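Long-range contacts in ADP-ribosyltransferase (Staphylococcus aureus, PDB 1OJZ), which binds NAD and probably transfers its ADP-ribose group to a target protein, as other bacterial mono-ADP-ribosyltransferase exoenzymes do: residues A1-F6 and S80-R85; T162-I167 and Q179-P184. One frame throughout, in Å; residues are numbered along the deposited sequence.

Interaction 1: A1-F6 and S80-R85; sequences AETKNF and SVYVYR. With NAD (nicotinamide-adenine-dinucleotide), chain B.
Asn5 reaches the rim of the Tyr84 ring with its amide: ND2 lies at the ring edge, in its plane, and donates a hydrogen bond to Tyr84 OH (2.7 Å). The two side chains cross at about a right angle, with amide and ring planes 32° apart. Asn5 carries its amide anti to the backbone N (chi1 -169°), which swings ND2 past Tyr82 CB toward the phenol. At the other end the hydroxyls of Thr3 and Ser80 meet, OG1 to OG 2.6 Å, and Thr3 OG1 is also bonded to Glu157. The methyl CG2 of Thr3 leans on Tyr82 CD1 (3.7 Å). Lys4 N bonds Ser80 O (2.9 Å) and Tyr82 N bonds Lys4 O (3.1 Å), a single beta bridge of Lys4 with Val81; the segments run in similar directions, 28° apart. One water links Asn5 ND2 and Phe6 N to Tyr82 O. Phe6 CE2 only brushes Val81 CG2 (4.3 Å). Residues 1-6 lie along the outermost strand 81-87, which pairs with strand 152-158 and carries Arg85, hydrogen-bonded through NH2 to NAD O1A and salt-bridged to Glu133, consistent with the conserved arginine of R-S-E ADP-ribosyltransferases; Phe6 and Val81 both meet Trp15 of helix 9-23.

Interaction 2: T162-I167 and Q179-P184; sequences TKAAYI and QEVLLP. With NAD (nicotinamide-adenine-dinucleotide), chain B.
Ala165 and Leu182 form an antiparallel hydrogen-bonded pair, held by two backbone bonds: Ala165 N to Leu182 O (3.0 Å), and Leu182 N to Ala165 O, shorter at 2.7 Å. A third backbone bond runs from Ile167 N to Glu180 O. Tyr166 and Val181 make the intervening non-hydrogen-bonded pair, and Val181 CA comes close to Ala165 O in a CA-H...O contact.

Apolar contacts follow the alternation of the strands. On the face of Tyr166 and Val181, Val181 CG2 meets the edge of the Tyr166 ring at CD1 (3.9 Å), the side chains crossing at about a right angle; the other branch, CG1, lies against Ala164 CB, which also touches Leu183 CD2 (3.7 Å). Pro184 sets CG beside Lys163 CB, while its CD sits close to Lys163 O.

Among polar side chains Glu180 binds NAD, and its place on strand 180-183 is consistent with the conserved glutamate of this exoenzyme family. Its chain runs out fully extended (chi1 177°) to put the carboxylate at the nicotinamide ribose, where NAD O2D donates to OE1 (2.5 Å). Its other oxygen, OE2, is hydrogen-bonded to Ser138 OG, a second-shell partner that positions it, so both oxygens have a partner, and this should restrict rotation of the group. Ile167 crosses the same side chain obliquely, CD1 resting 3.6 Å from Glu180 CD and lending an apolar flank to the acid.

Strand 180-183 is the middle of a three-stranded antiparallel sheet, between 165-166 and 137-140. Tyr166 packs on helix 9-23, Ile167 and Leu182 on helix 27-38, and Leu182 and Pro184 on helix 59-72.

Overall arrangement
From the N terminus, residues 1-6 precede helix 9-23, and interaction 1 closes a largely helical loop when the chain returns as strand 81-87. Interaction 2 opens only later: it closes a short connection of 11 residues, without helix or strand, between 165-166 and 180-183. The two are therefore in series, neither nested nor crossed, with centres about 12 Å apart. They touch where Val83 CG1 packs on Val181 CB (4.1 Å), joining the edge of the five-stranded mixed sheet to the three-stranded antiparallel one. Both reach NAD, at different places: interaction 1 through Arg85 at the adenosine-side phosphate, interaction 2 through Glu180 at the nicotinamide ribose.

Interaction 1: A1-F6 and S80-R85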
loop_
_atom_site.group_PDB
_atom_site.type_symbol
_atom_site.label_atom_id
_atom_site.label_comp_id
_atom_site.label_asym_id
_atom_site.label_seq_id
_atom_site.Cartn_x
_atom_site.Cartn_y
_atom_site.Cartn_z
ATOM N N ALA A 1 -0.701 -20.671 13.026
ATOM C CA ALA A 1 0.491 -19.785 12.911
ATOM C C ALA A 1 0.089 -18.326 13.108
ATOM O O ALA A 1 -1.053 -17.942 12.847
ATOM C CB ALA A 1 1.154 -19.972 11.547
ATOM N N GLU A 2 1.035 -17.516 13.569
ATOM C CA GLU A 2 0.781 -16.104 13.821
ATOM C C GLU A 2 1.185 -15.210 12.653
ATOM O O GLU A 2 1.884 -15.642 11.735
ATOM C CB GLU A 2 1.508 -15.665 15.096
ATOM C CG GLU A 2 2.517 -16.676 15.634
ATOM C CD GLU A 2 1.869 -17.966 16.125
ATOM O OE1 GLU A 2 1.166 -17.941 17.159
ATOM O OE2 GLU A 2 2.061 -19.010 15.471
ATOM N N THR A 3 0.734 -13.960 12.703
ATOM C CA THR A 3 1.016 -12.973 11.668
ATOM C C THR A 3 2.505 -12.773 11.405
ATOM O O THR A 3 3.309 -12.701 12.328
ATOM C CB THR A 3 0.407 -11.607 12.038
ATOM O OG1 THR A 3 -1.019 -11.727 12.117
ATOM C CG2 THR A 3 0.773 -10.552 10.997
ATOM N N LYS A 4 2.855 -12.668 10.131
ATOM C CA LYS A 4 4.234 -12.459 9.711
ATOM C C LYS A 4 4.569 -10.974 9.644
ATOM O O LYS A 4 3.715 -10.143 9.335
ATOM C CB LYS A 4 4.462 -13.063 8.321
ATOM C CG LYS A 4 4.369 -14.583 8.248
ATOM C CD LYS A 4 5.713 -15.223 8.539
ATOM C CE LYS A 4 5.705 -16.705 8.215
ATOM N NZ LYS A 4 7.090 -17.251 8.245
ATOM N N ASN A 5 5.817 -10.652 9.948
ATOM C CA ASN A 5 6.319 -9.286 9.880
ATOM C C ASN A 5 7.784 -9.479 9.520
ATOM O O ASN A 5 8.593 -9.875 10.357
ATOM C CB ASN A 5 6.203 -8.567 11.223
ATOM C CG ASN A 5 6.476 -7.070 11.109
ATOM O OD1 ASN A 5 6.851 -6.422 12.083
ATOM N ND2 ASN A 5 6.273 -6.514 9.917
ATOM N N PHE A 6 8.112 -9.204 8.264
ATOM C CA PHE A 6 9.461 -9.390 7.759
ATOM C C PHE A 6 10.406 -8.213 7.952
ATOM O O PHE A 6 10.035 -7.056 7.730
ATOM C CB PHE A 6 9.392 -9.748 6.274
ATOM C CG PHE A 6 8.737 -11.070 5.995
ATOM C CD1 PHE A 6 9.433 -12.261 6.187
ATOM C CD2 PHE A 6 7.421 -11.128 5.546
ATOM C CE1 PHE A 6 8.827 -13.490 5.929
ATOM C CE2 PHE A 6 6.803 -12.356 5.286
ATOM C CZ PHE A 6 7.506 -13.536 5.479
ATOM N N SER A 80 -1.207 -14.575 7.662
ATOM C CA SER A 80 -1.666 -13.240 7.996
ATOM C C SER A 80 -0.325 -12.512 7.918
ATOM O O SER A 80 0.702 -13.103 8.263
ATOM C CB SER A 80 -2.216 -13.213 9.422
ATOM O OG SER A 80 -2.409 -11.886 9.868
ATOM N N VAL A 81 -0.305 -11.264 7.460
ATOM C CA VAL A 81 0.971 -10.558 7.338
ATOM C C VAL A 81 0.851 -9.038 7.227
ATOM O O VAL A 81 -0.170 -8.507 6.772
ATOM C CB VAL A 81 1.762 -11.083 6.094
ATOM C CG1 VAL A 81 0.922 -10.924 4.843
ATOM C CG2 VAL A 81 3.079 -10.338 5.927
ATOM N N TYR A 82 1.902 -8.347 7.660
ATOM C CA TYR A 82 1.954 -6.890 7.582
ATOM C C TYR A 82 2.747 -6.454 6.357
ATOM O O TYR A 82 3.799 -7.025 6.046
ATOM C CB TYR A 82 2.633 -6.284 8.821
ATOM C CG TYR A 82 1.754 -6.136 10.045
ATOM C CD1 TYR A 82 1.892 -6.997 11.134
ATOM C CD2 TYR A 82 0.788 -5.131 10.116
ATOM C CE1 TYR A 82 1.091 -6.858 12.268
ATOM C CE2 TYR A 82 -0.021 -4.984 11.240
ATOM C CZ TYR A 82 0.136 -5.851 12.311
ATOM O OH TYR A 82 -0.661 -5.720 13.426
ATOM N N VAL A 83 2.229 -5.457 5.646
ATOM C CA VAL A 83 2.929 -4.895 4.502
ATOM C C VAL A 83 2.942 -3.401 4.777
ATOM O O VAL A 83 2.065 -2.884 5.480
ATOM C CB VAL A 83 2.224 -5.177 3.161
ATOM C CG1 VAL A 83 2.280 -6.677 2.859
ATOM C CG2 VAL A 83 0.780 -4.662 3.205
ATOM N N TYR A 84 3.926 -2.705 4.226
ATOM C CA TYR A 84 4.051 -1.279 4.475
ATOM C C TYR A 84 3.898 -0.386 3.253
ATOM O O TYR A 84 4.561 -0.578 2.237
ATOM C CB TYR A 84 5.396 -1.001 5.153
ATOM C CG TYR A 84 5.564 -1.751 6.458
ATOM C CD1 TYR A 84 5.917 -3.101 6.473
ATOM C CD2 TYR A 84 5.310 -1.123 7.672
ATOM C CE1 TYR A 84 6.009 -3.808 7.676
ATOM C CE2 TYR A 84 5.396 -1.808 8.871
ATOM C CZ TYR A 84 5.744 -3.151 8.872
ATOM O OH TYR A 84 5.799 -3.826 10.074
ATOM N N ARG A 85 3.007 0.593 3.372
ATOM C CA ARG A 85 2.776 1.544 2.303
ATOM C C ARG A 85 3.370 2.876 2.777
ATOM O O ARG A 85 2.804 3.550 3.641
ATOM C CB ARG A 85 1.267 1.669 2.020
ATOM C CG ARG A 85 0.949 2.482 0.763
ATOM C CD ARG A 85 -0.539 2.517 0.404
ATOM N NE ARG A 85 -0.766 3.331 -0.794
ATOM C CZ ARG A 85 -1.905 3.961 -1.075
ATOM N NH1 ARG A 85 -2.942 3.872 -0.248
ATOM N NH2 ARG A 85 -1.995 4.708 -2.166
HETATM P PA NAD B . 0.853 6.254 -5.123
HETATM O O1A NAD B . 0.505 5.890 -3.735
HETATM O O2A NAD B . -0.124 5.971 -6.209
HETATM O O5B NAD B . 1.250 7.801 -5.149
HETATM C C5B NAD B . 0.322 8.780 -4.654
HETATM C C4B NAD B . 1.082 9.796 -3.843
HETATM O O4B NAD B . 0.003 10.655 -3.330
HETATM C C3B NAD B . 1.821 9.206 -2.607
HETATM O O3B NAD B . 3.200 9.674 -2.649
HETATM C C2B NAD B . 1.091 9.675 -1.368
HETATM O O2B NAD B . 1.773 10.415 -0.429
HETATM C C1B NAD B . -0.194 10.342 -1.946
HETATM N N9A NAD B . -1.357 9.440 -1.867
HETATM C C8A NAD B . -1.516 8.048 -1.935
HETATM N N7A NAD B . -2.758 7.647 -1.810
HETATM C C5A NAD B . -3.505 8.736 -1.637
HETATM C C6A NAD B . -4.944 8.933 -1.448
HETATM N N6A NAD B . -5.795 7.929 -1.403
HETATM N N1A NAD B . -5.330 10.260 -1.305
HETATM C C2A NAD B . -4.508 11.327 -1.339
HETATM N N3A NAD B . -3.126 11.193 -1.525
HETATM C C4A NAD B . -2.665 9.880 -1.668
HETATM O O3 NAD B . 2.211 5.551 -5.511
HETATM P PN NAD B . 3.604 5.418 -4.690
HETATM O O1N NAD B . 3.312 4.794 -3.397
HETATM O O2N NAD B . 4.235 6.771 -4.713
HETATM O O5D NAD B . 4.341 4.321 -5.598
HETATM C C5D NAD B . 4.773 4.622 -6.947
HETATM C C4D NAD B . 5.899 3.719 -7.297
HETATM O O4D NAD B . 6.591 3.268 -6.050
HETATM C C3D NAD B . 5.481 2.390 -8.028
HETATM O O3D NAD B . 6.318 2.172 -9.189
HETATM C C2D NAD B . 5.709 1.275 -6.988
HETATM O O2D NAD B . 5.993 0.050 -7.617
HETATM C C1D NAD B . 6.897 1.860 -6.128
HETATM N N1N NAD B . 7.081 1.318 -4.710
HETATM C C2N NAD B . 6.391 2.040 -3.649
HETATM C C3N NAD B . 5.986 1.467 -2.498
HETATM C C7N NAD B . 5.304 2.267 -1.414
HETATM O O7N NAD B . 5.378 1.837 -0.239
HETATM N N7N NAD B . 4.671 3.406 -1.721
HETATM C C4N NAD B . 6.214 -0.014 -2.230
HETATM C C5N NAD B . 6.277 -0.757 -3.531
HETATM C C6N NAD B . 6.979 -0.132 -4.600
HETATM O O HOH W 1 -1.085 -16.561 9.640
HETATM O O HOH W 2 6.321 -7.619 6.810
#

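Interaction 2: T162-I167 and Q179-P184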
loop_
_atom_site.group_PDB
_atom_site.type_symbol
_atom_site.label_atom_id
_atom_site.label_comp_id
_atom_site.label_asym_id
_atom_site.label_seq_id
_atom_site.Cartn_x
_atom_site.Cartn_y
_atom_site.Cartn_z
ATOM N N THR A 162 -6.124 -13.321 1.747
ATOM C CA THR A 162 -6.613 -12.171 1.000
ATOM C C THR A 162 -5.784 -12.027 -0.280
ATOM O O THR A 162 -4.597 -12.378 -0.309
ATOM C CB THR A 162 -6.541 -10.870 1.843
ATOM O OG1 THR A 162 -7.383 -9.873 1.250
ATOM C CG2 THR A 162 -5.112 -10.348 1.923
ATOM N N LYS A 163 -6.423 -11.537 -1.339
ATOM C CA LYS A 163 -5.758 -11.349 -2.622
ATOM C C LYS A 163 -4.611 -10.352 -2.519
ATOM O O LYS A 163 -4.773 -9.255 -1.988
ATOM C CB LYS A 163 -6.768 -10.867 -3.667
ATOM C CG LYS A 163 -7.875 -11.873 -3.935
ATOM C CD LYS A 163 -8.949 -11.314 -4.846
ATOM C CE LYS A 163 -9.890 -12.421 -5.302
ATOM N NZ LYS A 163 -10.338 -13.265 -4.156
ATOM N N ALA A 164 -3.453 -10.747 -3.038
ATOM C CA ALA A 164 -2.266 -9.900 -3.014
ATOM C C ALA A 164 -1.208 -10.496 -3.939
ATOM O O ALA A 164 -1.051 -11.718 -4.026
ATOM C CB ALA A 164 -1.725 -9.792 -1.583
ATOM N N ALA A 165 -0.494 -9.633 -4.648
ATOM C CA ALA A 165 0.532 -10.104 -5.557
ATOM C C ALA A 165 1.906 -9.672 -5.109
ATOM O O ALA A 165 2.163 -8.485 -4.918
ATOM C CB ALA A 165 0.275 -9.584 -6.962
ATOM N N TYR A 166 2.786 -10.646 -4.921
ATOM C CA TYR A 166 4.160 -10.344 -4.553
ATOM C C TYR A 166 4.828 -10.235 -5.913
ATOM O O TYR A 166 4.796 -11.185 -6.691
ATOM C CB TYR A 166 4.789 -11.491 -3.770
ATOM C CG TYR A 166 6.242 -11.239 -3.459
ATOM C CD1 TYR A 166 6.617 -10.419 -2.395
ATOM C CD2 TYR A 166 7.250 -11.821 -4.232
ATOM C CE1 TYR A 166 7.959 -10.189 -2.102
ATOM C CE2 TYR A 166 8.596 -11.592 -3.952
ATOM C CZ TYR A 166 8.941 -10.777 -2.884
ATOM O OH TYR A 166 10.273 -10.562 -2.598
ATOM N N ILE A 167 5.433 -9.090 -6.212
ATOM C CA ILE A 167 6.032 -8.926 -7.529
ATOM C C ILE A 167 7.520 -8.579 -7.578
ATOM O O ILE A 167 8.004 -8.080 -8.597
ATOM C CB ILE A 167 5.251 -7.858 -8.319
ATOM C CG1 ILE A 167 5.394 -6.496 -7.629
ATOM C CG2 ILE A 167 3.768 -8.229 -8.362
ATOM C CD1 ILE A 167 4.611 -5.388 -8.308
ATOM N N GLN A 179 10.679 -5.257 -2.624
ATOM C CA GLN A 179 9.862 -6.274 -1.959
ATOM C C GLN A 179 8.386 -5.902 -2.076
ATOM O O GLN A 179 7.608 -6.067 -1.133
ATOM C CB GLN A 179 10.254 -6.371 -0.479
ATOM C CG GLN A 179 11.680 -6.875 -0.240
ATOM C CD GLN A 179 11.815 -8.382 -0.427
ATOM O OE1 GLN A 179 12.924 -8.925 -0.421
ATOM N NE2 GLN A 179 10.692 -9.062 -0.583
ATOM N N GLU A 180 8.002 -5.408 -3.246
ATOM C CA GLU A 180 6.638 -4.962 -3.454
ATOM C C GLU A 180 5.535 -6.008 -3.418
ATOM O O GLU A 180 5.648 -7.105 -3.968
ATOM C CB GLU A 180 6.532 -4.165 -4.764
ATOM C CG GLU A 180 5.100 -3.727 -5.091
ATOM C CD GLU A 180 5.044 -2.619 -6.119
ATOM O OE1 GLU A 180 6.105 -2.286 -6.687
ATOM O OE2 GLU A 180 3.942 -2.083 -6.363
ATOM N N VAL A 181 4.460 -5.650 -2.731
ATOM C CA VAL A 181 3.281 -6.491 -2.648
ATOM C C VAL A 181 2.190 -5.563 -3.148
ATOM O O VAL A 181 1.923 -4.517 -2.550
ATOM C CB VAL A 181 2.983 -6.946 -1.206
ATOM C CG1 VAL A 181 1.613 -7.620 -1.155
ATOM C CG2 VAL A 181 4.051 -7.936 -0.745
ATOM N N LEU A 182 1.592 -5.932 -4.271
ATOM C CA LEU A 182 0.558 -5.111 -4.871
ATOM C C LEU A 182 -0.823 -5.586 -4.445
ATOM O O LEU A 182 -1.198 -6.744 -4.675
ATOM C CB LEU A 182 0.700 -5.147 -6.397
ATOM C CG LEU A 182 -0.176 -4.209 -7.232
ATOM C CD1 LEU A 182 0.203 -2.742 -6.971
ATOM C CD2 LEU A 182 0.010 -4.542 -8.699
ATOM N N LEU A 183 -1.575 -4.686 -3.820
ATOM C CA LEU A 183 -2.910 -5.004 -3.341
ATOM C C LEU A 183 -4.025 -4.605 -4.312
ATOM O O LEU A 183 -3.872 -3.668 -5.107
ATOM C CB LEU A 183 -3.138 -4.326 -1.986
ATOM C CG LEU A 183 -2.138 -4.665 -0.876
ATOM C CD1 LEU A 183 -2.573 -3.980 0.413
ATOM C CD2 LEU A 183 -2.073 -6.181 -0.691
ATOM N N PRO A 184 -5.170 -5.299 -4.246
ATOM C CA PRO A 184 -6.277 -4.969 -5.152
ATOM C C PRO A 184 -6.692 -3.508 -5.076
ATOM O O PRO A 184 -6.533 -2.866 -4.035
ATOM C CB PRO A 184 -7.397 -5.879 -4.669
ATOM C CG PRO A 184 -6.668 -7.051 -4.102
ATOM C CD PRO A 184 -5.527 -6.418 -3.354
HETATM P PA NAD B . 0.853 6.254 -5.123
HETATM O O1A NAD B . 0.505 5.890 -3.735
HETATM O O2A NAD B . -0.124 5.971 -6.209
HETATM O O5B NAD B . 1.250 7.801 -5.149
HETATM C C5B NAD B . 0.322 8.780 -4.654
HETATM C C4B NAD B . 1.082 9.796 -3.843
HETATM O O4B NAD B . 0.003 10.655 -3.330
HETATM C C3B NAD B . 1.821 9.206 -2.607
HETATM O O3B NAD B . 3.200 9.674 -2.649
HETATM C C2B NAD B . 1.091 9.675 -1.368
HETATM O O2B NAD B . 1.773 10.415 -0.429
HETATM C C1B NAD B . -0.194 10.342 -1.946
HETATM N N9A NAD B . -1.357 9.440 -1.867
HETATM C C8A NAD B . -1.516 8.048 -1.935
HETATM N N7A NAD B . -2.758 7.647 -1.810
HETATM C C5A NAD B . -3.505 8.736 -1.637
HETATM C C6A NAD B . -4.944 8.933 -1.448
HETATM N N6A NAD B . -5.795 7.929 -1.403
HETATM N N1A NAD B . -5.330 10.260 -1.305
HETATM C C2A NAD B . -4.508 11.327 -1.339
HETATM N N3A NAD B . -3.126 11.193 -1.525
HETATM C C4A NAD B . -2.665 9.880 -1.668
HETATM O O3 NAD B . 2.211 5.551 -5.511
HETATM P PN NAD B . 3.604 5.418 -4.690
HETATM O O1N NAD B . 3.312 4.794 -3.397
HETATM O O2N NAD B . 4.235 6.771 -4.713
HETATM O O5D NAD B . 4.341 4.321 -5.598
HETATM C C5D NAD B . 4.773 4.622 -6.947
HETATM C C4D NAD B . 5.899 3.719 -7.297
HETATM O O4D NAD B . 6.591 3.268 -6.050
HETATM C C3D NAD B . 5.481 2.390 -8.028
HETATM O O3D NAD B . 6.318 2.172 -9.189
HETATM C C2D NAD B . 5.709 1.275 -6.988
HETATM O O2D NAD B . 5.993 0.050 -7.617
HETATM C C1D NAD B . 6.897 1.860 -6.128
HETATM N N1N NAD B . 7.081 1.318 -4.710
HETATM C C2N NAD B . 6.391 2.040 -3.649
HETATM C C3N NAD B . 5.986 1.467 -2.498
HETATM C C7N NAD B . 5.304 2.267 -1.414
HETATM O O7N NAD B . 5.378 1.837 -0.239
HETATM N N7N NAD B . 4.671 3.406 -1.721
HETATM C C4N NAD B . 6.214 -0.014 -2.230
HETATM C C5N NAD B . 6.277 -0.757 -3.531
HETATM C C6N NAD B . 6.979 -0.132 -4.600
#